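Local coordinates for arginine decarboxylase, A207R protein (Paramecium bursaria Chlorella virus 1, PDB 2NVA) that catalyses the pyridoxal 5'-phosphate-dependent decarboxylation of arginine to agmatine, as a two-subunit member of the ornithine/lysine/arginine decarboxylase class-II family, at residues P43-K48 against E53-T58; A141-G146 against I294-V299; H158-A163 against I168-I173; F281-T286 against G342-F347. All blocks are in the same frame, centred on the assembly; numbering follows the deposited sequence.

Interaction 1 of 4, residues P43-K48 against E53-T58; sequences PHYAVK and EVLLKT. With PL2 ((4-{[(4-{[amino(imino)methyl]amino}butyl)amino]methyl}-5-hydroxy-6-methylpyridin-3-yl)methyl dihydrogen phosphate), chain I.
Tyr45 and Leu56 illustrate how the end of barrel strand 41-46 and the residues just after it pack on the helix that follows. One methyl of Leu56, CD2, lies at the edge of the tyrosine ring and near its plane, 3.8 Å from Tyr45 CE1. That same methyl also takes up Val47, whose CG2 approaches Leu56 CD2 at 4.1 Å, so a single branch of the leucine serves two residues of 43-48. Leu55 arrives one position earlier on the helix and brings its own CD2 to the phenol end of the ring, 3.3 Å from Tyr45 OH. Both leucines cross the tyrosine at about a right angle. With chi1 at 171°, the ring of Tyr45 swings anti to its main-chain nitrogen and out to the two leucines, and its hydroxyl is hydrogen-bonded to the carbonyl of Asn50 in the intervening turn.

Ala46, on the strand, and Lys48, just past it, turn to the cofactor instead. Ala46 CB packs 3.9 Å from C6 of the PL2 pyridine, while Lys48, a pyridoxal-phosphate-binding residue, curls its chain to bring NZ 3.8 Å from PL2 C2 and forms a salt bridge with Asp67. The contact thus opens the beta-alpha-beta unit of strand 41-46, helix 53-61 and strand 65-68. Phe66 touches both Val47 and Leu56, Val77 and Ile80 of helix 71-80 add to these two in turn, and Val27 of helix 24-37 meets Leu55.

Interaction 2 of 4, residues A141-G146 against I294-V299; sequences ATVQLG and IFEKSV. With PL2 ((4-{[(4-{[amino(imino)methyl]amino}butyl)amino]methyl}-5-hydroxy-6-methylpyridin-3-yl)methyl dihydrogen phosphate), chain I.
Val143 and Glu296 meet through carbon atoms, although the glutamate's charged end lies elsewhere, at the ligand. Val143 CG2, beside its own backbone nitrogen, lies 3.9 Å from Glu296 CG and equally far from the carbonyl oxygen of Phe295, filling the angle where helix 292-295 runs out. Val143 is the buried member of the contact. On the solvent side the fit continues through Thr142, an exposed residue whose CG2 rests 3.5 Å from Glu296 O and touches Glu296 CB, while its hydroxyl is engaged by the carbonyl of Gly180. Thr142 and Val143 both face Ser179 in a classic beta bulge, which sets two successive side chains against the same turn.

On the inner side the two segments line the agmatine arm of PL2. Leu145 CD2 approaches PL2 CA at 3.7 Å, and Phe295 CB lies 3.4 Å from PL2 NH2, with the guanidinium nitrogen oblique to the phenyl ring. One face of the ring carries Ile294 CG2, over its centre, and Tyr287 of the second subunit meets the ring as well. The chain of Glu296 is extended beyond CG (chi2 -167°), which carries OE2 to 2.8 Å from PL2 NH1. The hydrogen bond there is weak, bent to 123° at the hydrogen, and the same oxygen forms a salt bridge with Arg255. One carboxylate oxygen thus lies between two guanidinium groups and would partly balance their charge, consistent with a site that matches a cationic end, to which Asp325 of the second subunit also contributes a hydrogen bond to PL2.

Interaction 3 of 4, residues H158-A163 against I168-I173; sequences HLLEYA and IEVIGI
Ala163 and Ile168 are joined by a main-chain hydrogen bond, and around it gathers a small apolar core. The polar element comes first: Ile168 N donates to Ala163 O at 2.9 Å, fairly straight at 161°. It links the departing helix directly to the chain that enters the next strand and brings the two alpha carbons to 4.9 Å.

Apolar contacts make up the remainder. The methyl of Ala163 does double duty, its CB lying 3.6 Å from Val170 CG2 and 4.1 Å from Ile168 CB. The small side chain is consistent with the close approach of strand and helix at this position. The two methyls of Val170 meet two residues one helical turn apart: with CG1 anti to the main-chain nitrogen (chi1 175°), CG2 goes to the alanine and CG1 to Leu160, whose CD2 lies 3.8 Å away. The leucine reaches across the valine at about a right angle, bringing its far end nearer than its first bond would suggest. Ile168 contributes mainly its CB, since the end of its side chain turns off and touches Met130 and Ile121.

All four touching residues are buried. The contact closes the beta-alpha-beta unit of strand 129-133, helix 156-165 and strand 170-174 on the barrel's outer wall. Leu132 of strand 129-133 packs on Leu160, Leu118 of helix 115-124 on Ala163, and Ala201 of the following helix, 184-204, on Leu160.

Interaction 4 of 4, residues F281-T286 against G342-F347; sequences FFNEST and GDWVYF
Phe282 offers its ring to Val345, and the methyl CG2 of the valine comes in obliquely, 3.7 Å from Phe282 CE1. The two side chains cross at about a right angle. Thr266 and Val268 of strand 262-274 also touch the phenylalanine, so its ring bridges from the strand between to the one beyond. On the valine the touching methyl is the one lodged between the main-chain nitrogen and carbonyl carbon (chi1 -55°, with CG1 anti to the carbonyl carbon), which turns CG2 to the ring.

The second flat pair is looser. Asn283 ND2 stands 4.4 Å from Trp344 CH2, oblique to the indole, a loose approach. Trp344 points its first bond away from 281-286, yet its far six-membered ring swings back to the asparagine amide. That amide is fixed from its oxygen side, where OD1 accepts from Thr266 OG1 and Gln267 N; the indole itself meets the ring of Phe19 with planes at about 55°, and Leu9 of helix 2-11 packs on it too.

Across the contact Phe282 and Trp344 remain 9.2 Å apart at their alpha carbons, too far for direct strand pairing. Strands 277-282 and 344-347 instead each pair antiparallel with strand 262-274, and their side chains meet over it. The arrangement belongs to the mixed beta sheet of the C-terminal domain of this decarboxylase fold, where two strands flank a third and pack side chains across it.

Overall arrangement
Interactions 1 and 3 belong to the eight-stranded parallel barrel, where each joins a strand and a helix of a beta-alpha-beta unit; their centres lie 29 Å apart. Interaction 4 belongs to the mixed beta sheet, its centre about 50 Å from that of interaction 3 and on the other side of the chain's centre. Interaction 2 connects the two parts: 141-146 is a loop of the barrel and 294-299 follows strand 277-282, where Ile294 packs on Thr286. Along the chain interaction 1 comes first, interaction 3 falls between the segments of interaction 2, and interactions 2 and 4 alternate. Interactions 1 and 2 both touch PL2; the site draws on both parts of this chain and on the second subunit.

Interaction 1 of 4, residues P43-K48 against E53-T58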
# COMPACT_ATOMS: atom_id res chain seq x y z
N PRO A 43 -8.20 -0.19 28.11
CA PRO A 43 -7.73 -0.21 26.73
C PRO A 43 -8.75 0.42 25.78
O PRO A 43 -9.94 0.09 25.84
CB PRO A 43 -7.56 -1.70 26.43
CG PRO A 43 -8.54 -2.39 27.33
CD PRO A 43 -8.74 -1.50 28.54
N HIS A 44 -8.28 1.33 24.93
CA HIS A 44 -9.06 1.82 23.82
C HIS A 44 -8.44 1.24 22.55
O HIS A 44 -7.45 1.77 22.06
CB HIS A 44 -9.04 3.36 23.79
CG HIS A 44 -9.98 3.97 24.79
ND1 HIS A 44 -11.10 4.68 24.42
CD2 HIS A 44 -9.97 3.96 26.14
CE1 HIS A 44 -11.75 5.08 25.51
NE2 HIS A 44 -11.08 4.66 26.57
N TYR A 45 -9.02 0.15 22.06
CA TYR A 45 -8.43 -0.58 20.93
C TYR A 45 -8.31 0.32 19.69
O TYR A 45 -9.27 0.97 19.28
CB TYR A 45 -9.25 -1.84 20.60
CG TYR A 45 -8.81 -2.50 19.32
CD1 TYR A 45 -9.65 -2.54 18.18
CD2 TYR A 45 -7.53 -3.06 19.21
CE1 TYR A 45 -9.23 -3.13 16.98
CE2 TYR A 45 -7.10 -3.66 18.02
CZ TYR A 45 -7.94 -3.70 16.92
OH TYR A 45 -7.51 -4.28 15.74
N ALA A 46 -7.11 0.32 19.09
CA ALA A 46 -6.83 1.11 17.89
C ALA A 46 -7.38 0.38 16.66
O ALA A 46 -6.76 -0.53 16.11
CB ALA A 46 -5.31 1.37 17.75
N VAL A 47 -8.59 0.80 16.27
CA VAL A 47 -9.35 0.18 15.18
C VAL A 47 -8.52 0.06 13.88
O VAL A 47 -8.67 -0.91 13.13
CB VAL A 47 -10.65 1.00 14.94
CG1 VAL A 47 -11.42 0.50 13.70
CG2 VAL A 47 -11.54 0.96 16.21
N LYS A 48 -7.66 1.05 13.64
CA LYS A 48 -6.83 1.10 12.43
C LYS A 48 -5.96 -0.13 12.24
O LYS A 48 -5.57 -0.44 11.12
CB LYS A 48 -5.95 2.36 12.45
CG LYS A 48 -5.04 2.43 13.67
CD LYS A 48 -4.10 3.64 13.66
CE LYS A 48 -4.74 4.88 14.25
NZ LYS A 48 -5.20 4.75 15.72
N GLU A 53 -14.91 -6.86 11.52
CA GLU A 53 -16.12 -6.59 12.30
C GLU A 53 -16.39 -7.58 13.44
O GLU A 53 -17.02 -7.20 14.45
CB GLU A 53 -17.35 -6.36 11.42
CG GLU A 53 -17.88 -7.56 10.70
CD GLU A 53 -19.12 -7.20 9.85
OE1 GLU A 53 -20.15 -7.90 9.96
OE2 GLU A 53 -19.04 -6.20 9.08
N VAL A 54 -15.92 -8.81 13.30
CA VAL A 54 -16.03 -9.79 14.40
C VAL A 54 -15.08 -9.43 15.54
O VAL A 54 -15.44 -9.56 16.72
CB VAL A 54 -15.80 -11.24 13.89
CG1 VAL A 54 -15.66 -12.23 15.04
CG2 VAL A 54 -16.95 -11.65 12.97
N LEU A 55 -13.88 -8.98 15.19
CA LEU A 55 -12.91 -8.52 16.19
C LEU A 55 -13.49 -7.35 16.98
O LEU A 55 -13.39 -7.33 18.21
CB LEU A 55 -11.60 -8.09 15.52
CG LEU A 55 -10.47 -7.58 16.42
CD1 LEU A 55 -10.04 -8.63 17.43
CD2 LEU A 55 -9.28 -7.12 15.59
N LEU A 56 -14.08 -6.39 16.28
CA LEU A 56 -14.63 -5.20 16.92
C LEU A 56 -15.80 -5.57 17.83
O LEU A 56 -15.92 -5.04 18.93
CB LEU A 56 -15.05 -4.16 15.89
CG LEU A 56 -13.98 -3.57 14.97
CD1 LEU A 56 -14.62 -2.58 14.00
CD2 LEU A 56 -12.84 -2.91 15.76
N LYS A 57 -16.66 -6.49 17.37
CA LYS A 57 -17.77 -6.95 18.21
C LYS A 57 -17.27 -7.68 19.46
O LYS A 57 -17.84 -7.53 20.55
CB LYS A 57 -18.74 -7.83 17.40
CG LYS A 57 -19.94 -8.41 18.19
CD LYS A 57 -20.77 -7.32 18.87
CE LYS A 57 -22.08 -7.90 19.40
NZ LYS A 57 -22.76 -6.97 20.39
N THR A 58 -16.21 -8.46 19.30
CA THR A 58 -15.59 -9.17 20.41
C THR A 58 -15.05 -8.21 21.46
O THR A 58 -15.24 -8.42 22.66
CB THR A 58 -14.46 -10.09 19.91
OG1 THR A 58 -15.00 -11.02 18.96
CG2 THR A 58 -13.84 -10.87 21.07
N1 PL2 I . -2.80 5.01 18.96
C2 PL2 I . -2.41 5.86 18.01
C2A PL2 I . -2.81 7.35 18.09
C3 PL2 I . -1.62 5.38 16.95
O3 PL2 I . -1.22 6.27 16.01
C4 PL2 I . -1.24 4.02 16.87
C4A PL2 I . -0.38 3.44 15.71
C5 PL2 I . -1.70 3.19 17.91
C6 PL2 I . -2.47 3.71 18.93
P PL2 I . 0.16 -0.24 18.17
N PL2 I . 0.50 4.46 15.10
CA PL2 I . 0.64 4.24 13.65
CG PL2 I . 1.40 2.65 11.83
OP2 PL2 I . 1.72 -0.52 17.93
OP3 PL2 I . -0.64 -1.14 17.07
OP1 PL2 I . -0.25 -0.57 19.57
OP4 PL2 I . -0.01 1.31 17.77
C5M PL2 I . -1.33 1.69 17.93
CB PL2 I . 1.17 2.82 13.34
CD PL2 I . 1.97 1.24 11.52
NE PL2 I . 2.06 1.15 10.05
CZ PL2 I . 2.23 0.03 9.33
NH2 PL2 I . 2.28 0.11 7.98
NH1 PL2 I . 2.35 -1.15 9.94

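Interaction 2 of 4, residues A141-G146 against I294-V299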
# COMPACT_ATOMS: atom_id res chain seq x y z
N ALA A 141 11.76 1.82 18.55
CA ALA A 141 10.44 1.38 18.09
C ALA A 141 10.49 1.02 16.61
O ALA A 141 11.23 1.64 15.83
CB ALA A 141 9.39 2.46 18.35
N THR A 142 9.71 0.02 16.21
CA THR A 142 9.70 -0.41 14.80
C THR A 142 9.24 0.71 13.85
O THR A 142 9.89 0.97 12.82
CB THR A 142 8.85 -1.69 14.61
OG1 THR A 142 9.34 -2.71 15.48
CG2 THR A 142 8.93 -2.19 13.16
N VAL A 143 8.12 1.36 14.19
CA VAL A 143 7.60 2.46 13.37
C VAL A 143 7.63 3.77 14.18
O VAL A 143 6.91 3.92 15.16
CB VAL A 143 6.17 2.14 12.86
CG1 VAL A 143 5.65 3.28 11.97
CG2 VAL A 143 6.13 0.78 12.12
N GLN A 144 8.47 4.70 13.74
CA GLN A 144 8.65 6.00 14.40
C GLN A 144 7.50 6.97 14.07
O GLN A 144 7.04 7.01 12.93
CB GLN A 144 9.99 6.60 13.98
CG GLN A 144 11.21 5.81 14.47
CD GLN A 144 11.30 5.76 15.99
OE1 GLN A 144 11.38 4.66 16.59
NE2 GLN A 144 11.29 6.91 16.62
N LEU A 145 7.05 7.74 15.07
CA LEU A 145 5.84 8.60 14.93
C LEU A 145 6.09 10.05 15.36
O LEU A 145 5.27 10.96 15.11
CB LEU A 145 4.69 8.04 15.78
CG LEU A 145 4.26 6.58 15.65
CD1 LEU A 145 3.24 6.24 16.73
CD2 LEU A 145 3.71 6.25 14.25
N GLY A 146 7.24 10.23 16.02
CA GLY A 146 7.62 11.48 16.67
C GLY A 146 7.73 12.73 15.80
O GLY A 146 7.24 13.81 16.20
N ILE A 294 7.38 -4.47 4.07
CA ILE A 294 7.88 -3.17 3.62
C ILE A 294 7.99 -2.18 4.78
O ILE A 294 9.04 -1.56 4.96
CB ILE A 294 6.98 -2.56 2.51
CG1 ILE A 294 6.80 -3.53 1.33
CG2 ILE A 294 7.53 -1.19 2.05
CD1 ILE A 294 8.09 -3.97 0.62
N PHE A 295 6.92 -2.03 5.55
CA PHE A 295 6.81 -0.96 6.55
C PHE A 295 7.32 -1.30 7.94
O PHE A 295 7.61 -0.39 8.73
CB PHE A 295 5.38 -0.41 6.59
CG PHE A 295 4.94 0.20 5.29
CD1 PHE A 295 5.40 1.47 4.91
CD2 PHE A 295 4.11 -0.50 4.42
CE1 PHE A 295 5.02 2.04 3.70
CE2 PHE A 295 3.72 0.07 3.20
CZ PHE A 295 4.19 1.34 2.85
N GLU A 296 7.39 -2.59 8.27
CA GLU A 296 7.85 -2.98 9.61
C GLU A 296 9.06 -3.92 9.56
O GLU A 296 9.45 -4.50 10.59
CB GLU A 296 6.72 -3.63 10.42
CG GLU A 296 5.50 -2.72 10.64
CD GLU A 296 4.53 -3.24 11.70
OE1 GLU A 296 4.67 -4.40 12.17
OE2 GLU A 296 3.63 -2.47 12.09
N LYS A 297 9.64 -4.05 8.36
CA LYS A 297 10.81 -4.91 8.12
C LYS A 297 10.56 -6.36 8.54
O LYS A 297 11.48 -7.03 9.02
CB LYS A 297 12.08 -4.37 8.80
CG LYS A 297 12.44 -2.94 8.42
CD LYS A 297 12.79 -2.82 6.93
CE LYS A 297 13.38 -1.43 6.68
NZ LYS A 297 13.83 -1.30 5.25
N SER A 298 9.32 -6.83 8.40
CA SER A 298 8.98 -8.20 8.74
C SER A 298 9.71 -9.19 7.83
O SER A 298 9.80 -8.99 6.63
CB SER A 298 7.47 -8.40 8.62
OG SER A 298 7.13 -9.76 8.80
N VAL A 299 10.23 -10.26 8.43
CA VAL A 299 10.83 -11.36 7.68
C VAL A 299 10.13 -12.64 8.16
O VAL A 299 10.64 -13.35 9.05
CB VAL A 299 12.36 -11.42 7.92
CG1 VAL A 299 12.99 -12.54 7.08
CG2 VAL A 299 13.01 -10.07 7.56
N1 PL2 I . -2.80 5.01 18.96
C2 PL2 I . -2.41 5.86 18.01
C2A PL2 I . -2.81 7.35 18.09
C3 PL2 I . -1.62 5.38 16.95
O3 PL2 I . -1.22 6.27 16.01
C4 PL2 I . -1.24 4.02 16.87
C4A PL2 I . -0.38 3.44 15.71
C5 PL2 I . -1.70 3.19 17.91
C6 PL2 I . -2.47 3.71 18.93
P PL2 I . 0.16 -0.24 18.17
N PL2 I . 0.50 4.46 15.10
CA PL2 I . 0.64 4.24 13.65
CG PL2 I . 1.40 2.65 11.83
OP2 PL2 I . 1.72 -0.52 17.93
OP3 PL2 I . -0.64 -1.14 17.07
OP1 PL2 I . -0.25 -0.57 19.57
OP4 PL2 I . -0.01 1.31 17.77
C5M PL2 I . -1.33 1.69 17.93
CB PL2 I . 1.17 2.82 13.34
CD PL2 I . 1.97 1.24 11.52
NE PL2 I . 2.06 1.15 10.05
CZ PL2 I . 2.23 0.03 9.33
NH2 PL2 I . 2.28 0.11 7.98
NH1 PL2 I . 2.35 -1.15 9.94

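Interaction 3 of 4, residues H158-A163 against I168-I173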
# COMPACT_ATOMS: atom_id res chain seq x y z
N HIS A 158 2.34 26.92 26.24
CA HIS A 158 1.66 27.76 25.26
C HIS A 158 0.36 27.13 24.77
O HIS A 158 -0.68 27.80 24.73
CB HIS A 158 2.58 28.05 24.05
CG HIS A 158 1.85 28.62 22.88
ND1 HIS A 158 1.43 29.93 22.82
CD2 HIS A 158 1.43 28.04 21.72
CE1 HIS A 158 0.80 30.15 21.69
NE2 HIS A 158 0.78 29.02 21.00
N LEU A 159 0.41 25.86 24.40
CA LEU A 159 -0.77 25.15 23.88
C LEU A 159 -1.87 25.04 24.93
O LEU A 159 -3.05 25.18 24.62
CB LEU A 159 -0.38 23.77 23.38
CG LEU A 159 0.39 23.73 22.06
CD1 LEU A 159 0.80 22.31 21.76
CD2 LEU A 159 -0.42 24.31 20.89
N LEU A 160 -1.47 24.80 26.17
CA LEU A 160 -2.42 24.70 27.28
C LEU A 160 -3.06 26.04 27.57
O LEU A 160 -4.25 26.11 27.90
CB LEU A 160 -1.74 24.12 28.53
CG LEU A 160 -1.28 22.65 28.40
CD1 LEU A 160 -0.31 22.30 29.51
CD2 LEU A 160 -2.47 21.69 28.40
N GLU A 161 -2.28 27.11 27.46
CA GLU A 161 -2.78 28.47 27.67
C GLU A 161 -3.74 28.87 26.57
O GLU A 161 -4.75 29.51 26.82
CB GLU A 161 -1.62 29.45 27.75
CG GLU A 161 -0.88 29.39 29.07
CD GLU A 161 0.37 30.27 29.11
OE1 GLU A 161 0.76 30.68 30.22
OE2 GLU A 161 0.97 30.54 28.03
N TYR A 162 -3.41 28.48 25.34
CA TYR A 162 -4.27 28.75 24.20
C TYR A 162 -5.60 28.03 24.33
O TYR A 162 -6.66 28.60 24.01
CB TYR A 162 -3.56 28.39 22.89
CG TYR A 162 -4.19 29.02 21.67
CD1 TYR A 162 -4.14 30.40 21.45
CD2 TYR A 162 -4.84 28.23 20.72
CE1 TYR A 162 -4.73 30.97 20.32
CE2 TYR A 162 -5.41 28.78 19.59
CZ TYR A 162 -5.34 30.13 19.39
OH TYR A 162 -5.93 30.67 18.27
N ALA A 163 -5.56 26.78 24.78
CA ALA A 163 -6.79 26.05 25.03
C ALA A 163 -7.64 26.77 26.09
O ALA A 163 -8.83 26.96 25.89
CB ALA A 163 -6.48 24.62 25.45
N ILE A 168 -11.52 25.85 26.04
CA ILE A 168 -11.39 24.43 25.70
C ILE A 168 -10.91 23.65 26.92
O ILE A 168 -9.89 24.01 27.52
CB ILE A 168 -10.40 24.20 24.52
CG1 ILE A 168 -10.87 24.86 23.21
CG2 ILE A 168 -10.17 22.68 24.29
CD1 ILE A 168 -12.36 24.68 22.94
N GLU A 169 -11.66 22.62 27.30
CA GLU A 169 -11.36 21.81 28.47
C GLU A 169 -10.28 20.78 28.13
O GLU A 169 -10.54 19.86 27.35
CB GLU A 169 -12.64 21.11 28.92
CG GLU A 169 -12.55 20.35 30.25
CD GLU A 169 -13.87 19.67 30.62
OE1 GLU A 169 -13.93 19.00 31.69
OE2 GLU A 169 -14.85 19.80 29.84
N VAL A 170 -9.08 20.95 28.67
CA VAL A 170 -8.03 19.95 28.53
C VAL A 170 -8.12 18.98 29.72
O VAL A 170 -7.94 19.38 30.88
CB VAL A 170 -6.62 20.58 28.43
CG1 VAL A 170 -5.54 19.49 28.41
CG2 VAL A 170 -6.51 21.45 27.17
N ILE A 171 -8.42 17.71 29.44
CA ILE A 171 -8.67 16.73 30.49
C ILE A 171 -7.52 15.73 30.72
O ILE A 171 -7.58 14.90 31.63
CB ILE A 171 -10.00 15.95 30.28
CG1 ILE A 171 -9.94 15.09 29.00
CG2 ILE A 171 -11.18 16.91 30.30
CD1 ILE A 171 -11.00 13.99 28.96
N GLY A 172 -6.46 15.83 29.91
CA GLY A 172 -5.34 14.91 30.08
C GLY A 172 -4.22 15.03 29.08
O GLY A 172 -4.17 15.94 28.24
N ILE A 173 -3.30 14.07 29.20
CA ILE A 173 -2.06 14.07 28.41
C ILE A 173 -1.90 12.67 27.82
O ILE A 173 -2.15 11.68 28.51
CB ILE A 173 -0.80 14.41 29.28
CG1 ILE A 173 -0.97 15.73 30.04
CG2 ILE A 173 0.49 14.40 28.45
CD1 ILE A 173 -1.10 16.99 29.18

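Interaction 4 of 4, residues F281-T286 against G342-F347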
# COMPACT_ATOMS: atom_id res chain seq x y z
N PHE A 281 6.13 -18.36 -6.02
CA PHE A 281 5.22 -17.24 -6.11
C PHE A 281 3.92 -17.65 -5.45
O PHE A 281 3.43 -18.75 -5.69
CB PHE A 281 4.99 -16.86 -7.57
CG PHE A 281 6.16 -16.19 -8.19
CD1 PHE A 281 6.15 -14.82 -8.42
CD2 PHE A 281 7.31 -16.91 -8.48
CE1 PHE A 281 7.28 -14.18 -8.99
CE2 PHE A 281 8.44 -16.29 -9.04
CZ PHE A 281 8.42 -14.93 -9.28
N PHE A 282 3.40 -16.76 -4.61
CA PHE A 282 2.18 -17.02 -3.82
C PHE A 282 1.01 -16.18 -4.29
O PHE A 282 1.21 -15.15 -4.92
CB PHE A 282 2.45 -16.72 -2.34
CG PHE A 282 3.42 -17.69 -1.72
CD1 PHE A 282 2.96 -18.83 -1.04
CD2 PHE A 282 4.80 -17.49 -1.85
CE1 PHE A 282 3.85 -19.74 -0.48
CE2 PHE A 282 5.71 -18.40 -1.31
CZ PHE A 282 5.23 -19.53 -0.61
N ASN A 283 -0.21 -16.61 -3.96
CA ASN A 283 -1.39 -15.79 -4.28
C ASN A 283 -1.64 -14.69 -3.24
O ASN A 283 -2.79 -14.33 -2.93
CB ASN A 283 -2.64 -16.66 -4.55
CG ASN A 283 -3.07 -17.49 -3.34
OD1 ASN A 283 -2.39 -17.55 -2.31
ND2 ASN A 283 -4.24 -18.11 -3.46
N GLU A 284 -0.54 -14.18 -2.70
CA GLU A 284 -0.52 -13.04 -1.79
C GLU A 284 0.64 -12.12 -2.18
O GLU A 284 1.44 -12.48 -3.06
CB GLU A 284 -0.33 -13.51 -0.35
CG GLU A 284 -1.62 -13.59 0.44
CD GLU A 284 -2.30 -12.23 0.64
OE1 GLU A 284 -3.51 -12.23 0.91
OE2 GLU A 284 -1.64 -11.17 0.51
N SER A 285 0.72 -10.95 -1.56
CA SER A 285 1.77 -10.00 -1.92
C SER A 285 1.97 -8.93 -0.86
O SER A 285 1.15 -8.79 0.05
CB SER A 285 1.48 -9.36 -3.29
OG SER A 285 0.61 -8.24 -3.17
N THR A 286 3.07 -8.18 -0.99
CA THR A 286 3.33 -7.02 -0.13
C THR A 286 2.30 -5.90 -0.37
O THR A 286 2.14 -5.02 0.47
CB THR A 286 4.74 -6.45 -0.33
OG1 THR A 286 4.92 -6.07 -1.70
CG2 THR A 286 5.79 -7.47 0.06
N GLY A 342 0.53 -25.61 -5.73
CA GLY A 342 -0.65 -26.21 -5.07
C GLY A 342 -0.52 -26.40 -3.56
O GLY A 342 -1.54 -26.52 -2.88
N ASP A 343 0.71 -26.43 -3.04
CA ASP A 343 0.95 -26.48 -1.58
C ASP A 343 0.37 -25.24 -0.92
O ASP A 343 0.49 -24.13 -1.45
CB ASP A 343 2.44 -26.50 -1.26
CG ASP A 343 3.02 -27.91 -1.19
OD1 ASP A 343 2.32 -28.82 -0.69
OD2 ASP A 343 4.19 -28.10 -1.60
N TRP A 344 -0.24 -25.43 0.25
CA TRP A 344 -0.66 -24.29 1.05
C TRP A 344 0.29 -24.13 2.21
O TRP A 344 0.81 -25.13 2.76
CB TRP A 344 -2.09 -24.51 1.58
CG TRP A 344 -3.17 -24.35 0.54
CD1 TRP A 344 -3.67 -25.32 -0.30
CD2 TRP A 344 -3.90 -23.16 0.26
NE1 TRP A 344 -4.67 -24.79 -1.10
CE2 TRP A 344 -4.82 -23.46 -0.78
CE3 TRP A 344 -3.86 -21.86 0.77
CZ2 TRP A 344 -5.70 -22.50 -1.30
CZ3 TRP A 344 -4.74 -20.91 0.25
CH2 TRP A 344 -5.64 -21.23 -0.77
N VAL A 345 0.50 -22.89 2.60
CA VAL A 345 1.24 -22.58 3.83
C VAL A 345 0.41 -21.58 4.62
O VAL A 345 -0.51 -20.98 4.07
CB VAL A 345 2.66 -22.00 3.54
CG1 VAL A 345 3.47 -22.95 2.64
CG2 VAL A 345 2.57 -20.61 2.89
N TYR A 346 0.74 -21.40 5.90
CA TYR A 346 0.18 -20.25 6.59
C TYR A 346 1.23 -19.50 7.38
O TYR A 346 2.24 -20.06 7.80
CB TYR A 346 -1.02 -20.65 7.47
CG TYR A 346 -0.67 -21.39 8.74
CD1 TYR A 346 -0.38 -20.70 9.92
CD2 TYR A 346 -0.64 -22.78 8.76
CE1 TYR A 346 -0.05 -21.37 11.09
CE2 TYR A 346 -0.32 -23.46 9.94
CZ TYR A 346 -0.02 -22.75 11.08
OH TYR A 346 0.29 -23.43 12.24
N PHE A 347 0.98 -18.20 7.57
CA PHE A 347 1.84 -17.34 8.35
C PHE A 347 1.17 -17.05 9.68
O PHE A 347 0.07 -16.47 9.72
CB PHE A 347 2.10 -16.03 7.58
CG PHE A 347 2.97 -16.22 6.38
CD1 PHE A 347 4.35 -16.02 6.47
CD2 PHE A 347 2.42 -16.63 5.15
CE1 PHE A 347 5.17 -16.20 5.35
CE2 PHE A 347 3.24 -16.81 4.03
CZ PHE A 347 4.62 -16.59 4.14